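GH5 (PDB 4YHE) probably hydrolyses beta-1,4-glucosidic links in cellulose or related beta-glucans, as a family 5 glycoside hydrolase from a Bacteroidetes bacterium. Local coordinates at residues 235-240 against 290-295. Numbering follows the deposited sequence.
Sequences RLMVAV and PVYFGE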
ATOM      1  N   ARG A 235      -9.274  14.774   6.860  1.00 22.39           N
ATOM      2  CA  ARG A 235      -9.741  13.544   6.228  1.00 21.95           C
ATOM      3  C   ARG A 235      -8.793  13.023   5.124  1.00 20.99           C
ATOM      4  O   ARG A 235      -9.189  12.189   4.300  1.00 18.83           O
ATOM      5  CB  ARG A 235     -11.164  13.744   5.679  1.00 24.01           C
ATOM      6  CG  ARG A 235     -12.193  14.010   6.772  1.00 27.42           C
ATOM      7  CD  ARG A 235     -12.485  12.759   7.587  1.00 30.85           C
ATOM      8  NE  ARG A 235     -13.133  13.044   8.867  1.00 36.37           N
ATOM      9  CZ  ARG A 235     -13.891  12.188   9.549  1.00 38.86           C
ATOM     10  NH1 ARG A 235     -14.152  10.980   9.080  1.00 40.11           N
ATOM     11  NH2 ARG A 235     -14.429  12.563  10.713  1.00 43.43           N
ATOM     12  N   LEU A 236      -7.540  13.481   5.128  1.00 19.98           N
ATOM     13  CA  LEU A 236      -6.507  12.945   4.211  1.00 20.06           C
ATOM     14  C   LEU A 236      -5.463  12.147   4.987  1.00 19.29           C
ATOM     15  O   LEU A 236      -5.159  12.470   6.137  1.00 20.50           O
ATOM     16  CB  LEU A 236      -5.829  14.076   3.442  1.00 20.87           C
ATOM     17  CG  LEU A 236      -6.690  14.893   2.452  1.00 21.91           C
ATOM     18  CD1 LEU A 236      -5.891  16.005   1.802  1.00 21.31           C
ATOM     19  CD2 LEU A 236      -7.303  14.031   1.386  1.00 22.46           C
ATOM     20  N   MET A 237      -4.970  11.061   4.389  1.00 17.82           N
ATOM     21  CA  MET A 237      -3.881  10.263   4.934  1.00 17.38           C
ATOM     22  C   MET A 237      -2.808  10.119   3.863  1.00 16.94           C
ATOM     23  O   MET A 237      -3.119  10.084   2.663  1.00 16.00           O
ATOM     24  CB  MET A 237      -4.346   8.857   5.351  1.00 19.11           C
ATOM     25  CG  MET A 237      -5.667   8.805   6.110  1.00 19.65           C
ATOM     26  SD  MET A 237      -5.876   7.280   7.033  1.00 22.59           S
ATOM     27  CE  MET A 237      -6.243   6.215   5.642  1.00 20.63           C
ATOM     28  N   VAL A 238      -1.560  10.031   4.307  1.00 17.00           N
ATOM     29  CA  VAL A 238      -0.422   9.892   3.395  1.00 17.37           C
ATOM     30  C   VAL A 238      -0.140   8.413   3.298  1.00 14.97           C
ATOM     31  O   VAL A 238       0.036   7.744   4.294  1.00 14.23           O
ATOM     32  CB  VAL A 238       0.827  10.657   3.865  1.00 18.35           C
ATOM     33  CG1 VAL A 238       2.014  10.366   2.942  1.00 19.31           C
ATOM     34  CG2 VAL A 238       0.553  12.161   3.889  1.00 19.14           C
ATOM     35  N   ALA A 239      -0.166   7.914   2.074  1.00 14.85           N
ATOM     36  CA  ALA A 239       0.159   6.519   1.774  1.00 14.87           C
ATOM     37  C   ALA A 239       1.598   6.435   1.328  1.00 14.29           C
ATOM     38  O   ALA A 239       2.011   7.179   0.430  1.00 15.34           O
ATOM     39  CB  ALA A 239      -0.726   6.020   0.651  1.00 15.21           C
ATOM     40  N   VAL A 240       2.325   5.465   1.864  1.00 14.34           N
ATOM     41  CA  VAL A 240       3.689   5.170   1.421  1.00 13.67           C
ATOM     42  C   VAL A 240       3.895   3.654   1.309  1.00 14.36           C
ATOM     43  O   VAL A 240       3.120   2.852   1.886  1.00 14.24           O
ATOM     44  CB  VAL A 240       4.747   5.788   2.377  1.00 13.95           C
ATOM     45  CG1 VAL A 240       4.813   7.300   2.252  1.00 14.31           C
ATOM     46  CG2 VAL A 240       4.460   5.452   3.830  1.00 14.47           C
ATOM     47  N   PRO A 290      -2.321  11.615   9.414  1.00 16.30           N
ATOM     48  CA  PRO A 290      -1.950  10.191   9.473  1.00 17.37           C
ATOM     49  C   PRO A 290      -1.141   9.709   8.284  1.00 16.82           C
ATOM     50  O   PRO A 290      -1.253  10.243   7.166  1.00 17.85           O
ATOM     51  CB  PRO A 290      -3.291   9.442   9.522  1.00 17.72           C
ATOM     52  CG  PRO A 290      -4.326  10.479   9.213  1.00 17.55           C
ATOM     53  CD  PRO A 290      -3.741  11.835   9.165  1.00 16.39           C
ATOM     54  N   VAL A 291      -0.348   8.681   8.559  1.00 19.20           N
ATOM     55  CA  VAL A 291       0.480   8.010   7.562  1.00 18.39           C
ATOM     56  C   VAL A 291       0.248   6.514   7.697  1.00 18.34           C
ATOM     57  O   VAL A 291       0.185   5.992   8.783  1.00 17.33           O
ATOM     58  CB  VAL A 291       1.992   8.247   7.792  1.00 18.63           C
ATOM     59  CG1 VAL A 291       2.820   7.564   6.715  1.00 18.09           C
ATOM     60  CG2 VAL A 291       2.298   9.721   7.859  1.00 19.23           C
ATOM     61  N   TYR A 292       0.134   5.826   6.566  1.00 16.30           N
ATOM     62  CA  TYR A 292       0.049   4.386   6.563  1.00 15.71           C
ATOM     63  C   TYR A 292       0.921   3.863   5.443  1.00 14.95           C
ATOM     64  O   TYR A 292       1.055   4.500   4.392  1.00 15.54           O
ATOM     65  CB  TYR A 292      -1.388   3.870   6.442  1.00 15.11           C
ATOM     66  CG  TYR A 292      -2.035   4.084   5.077  1.00 16.18           C
ATOM     67  CD1 TYR A 292      -2.624   5.301   4.749  1.00 16.85           C
ATOM     68  CD2 TYR A 292      -2.064   3.062   4.129  1.00 15.78           C
ATOM     69  CE1 TYR A 292      -3.224   5.501   3.510  1.00 18.23           C
ATOM     70  CE2 TYR A 292      -2.655   3.255   2.877  1.00 17.58           C
ATOM     71  CZ  TYR A 292      -3.243   4.463   2.576  1.00 17.35           C
ATOM     72  OH  TYR A 292      -3.840   4.662   1.389  1.00 17.26           O
ATOM     73  N   PHE A 293       1.516   2.719   5.715  1.00 14.66           N
ATOM     74  CA  PHE A 293       2.165   1.913   4.706  1.00 14.52           C
ATOM     75  C   PHE A 293       1.090   1.089   3.988  1.00 13.81           C
ATOM     76  O   PHE A 293       0.615   0.085   4.502  1.00 14.22           O
ATOM     77  CB  PHE A 293       3.315   1.078   5.288  1.00 14.67           C
ATOM     78  CG  PHE A 293       4.548   1.893   5.590  1.00 14.62           C
ATOM     79  CD1 PHE A 293       4.695   2.511   6.824  1.00 14.64           C
ATOM     80  CD2 PHE A 293       5.540   2.083   4.621  1.00 14.83           C
ATOM     81  CE1 PHE A 293       5.813   3.287   7.097  1.00 15.31           C
ATOM     82  CE2 PHE A 293       6.641   2.896   4.863  1.00 14.77           C
ATOM     83  CZ  PHE A 293       6.781   3.508   6.117  1.00 14.92           C
ATOM     84  N   GLY A 294       0.736   1.527   2.772  1.00 13.04           N
ATOM     85  CA  GLY A 294      -0.130   0.759   1.893  1.00 13.06           C
ATOM     86  C   GLY A 294       0.426  -0.619   1.586  1.00 12.52           C
ATOM     87  O   GLY A 294      -0.327  -1.563   1.387  1.00 12.15           O
ATOM     88  N   GLU A 295       1.751  -0.701   1.514  1.00 11.73           N
ATOM     89  CA  GLU A 295       2.489  -1.937   1.328  1.00 12.44           C
ATOM     90  C   GLU A 295       3.768  -1.926   2.089  1.00 12.42           C
ATOM     91  O   GLU A 295       4.498  -0.921   2.066  1.00 12.48           O
ATOM     92  CB  GLU A 295       2.860  -2.135  -0.148  1.00 12.22           C
ATOM     93  CG  GLU A 295       1.683  -2.221  -1.061  1.00 12.90           C
ATOM     94  CD  GLU A 295       2.058  -2.314  -2.550  1.00 13.62           C
ATOM     95  OE1 GLU A 295       3.190  -2.712  -2.862  1.00 13.88           O
ATOM     96  OE2 GLU A 295       1.188  -1.992  -3.363  1.00 13.53           O
TER
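With chi1 at 70°, CG of Tyr292 sits between its own backbone N and carbonyl carbon, a rotation that lays the ring across the neighbouring strand so that Ala239 CA lies over one face, 4.1 Å from the ring centroid, in a CH-pi contact. Met237, bent at chi3, brings CE obliquely to the same ring, 3.8 Å from Tyr292 CE1, while its CB meets the ring edge. On the other side of the sheet, Val240 CG2 stands over one face of the Phe293 ring, 3.6 Å from that ring's centroid, and also meets Val291 CG1. The backbones between them pair in parallel: Val238 N donates to Pro290 O (2.9 Å), Tyr292 N to Val238 O, and Val240 N to Tyr292 O. Gly294 N adds a weak hydrogen bond to Val240 O as the chain turns a corner. Replacing Tyr292 by an alanine would probably take away the ring that Ala239 and Met237 CE pack against and leave Glu160 without the hydrogen bond it shares with Tyr292 OH. Tyr292 points into the barrel, toward Glu160 of strand 157-160, and Phe293 out toward helix 270-285: successive residues of one strand facing inward and outward, as the seventh strand of a TIM barrel does beside the sixth.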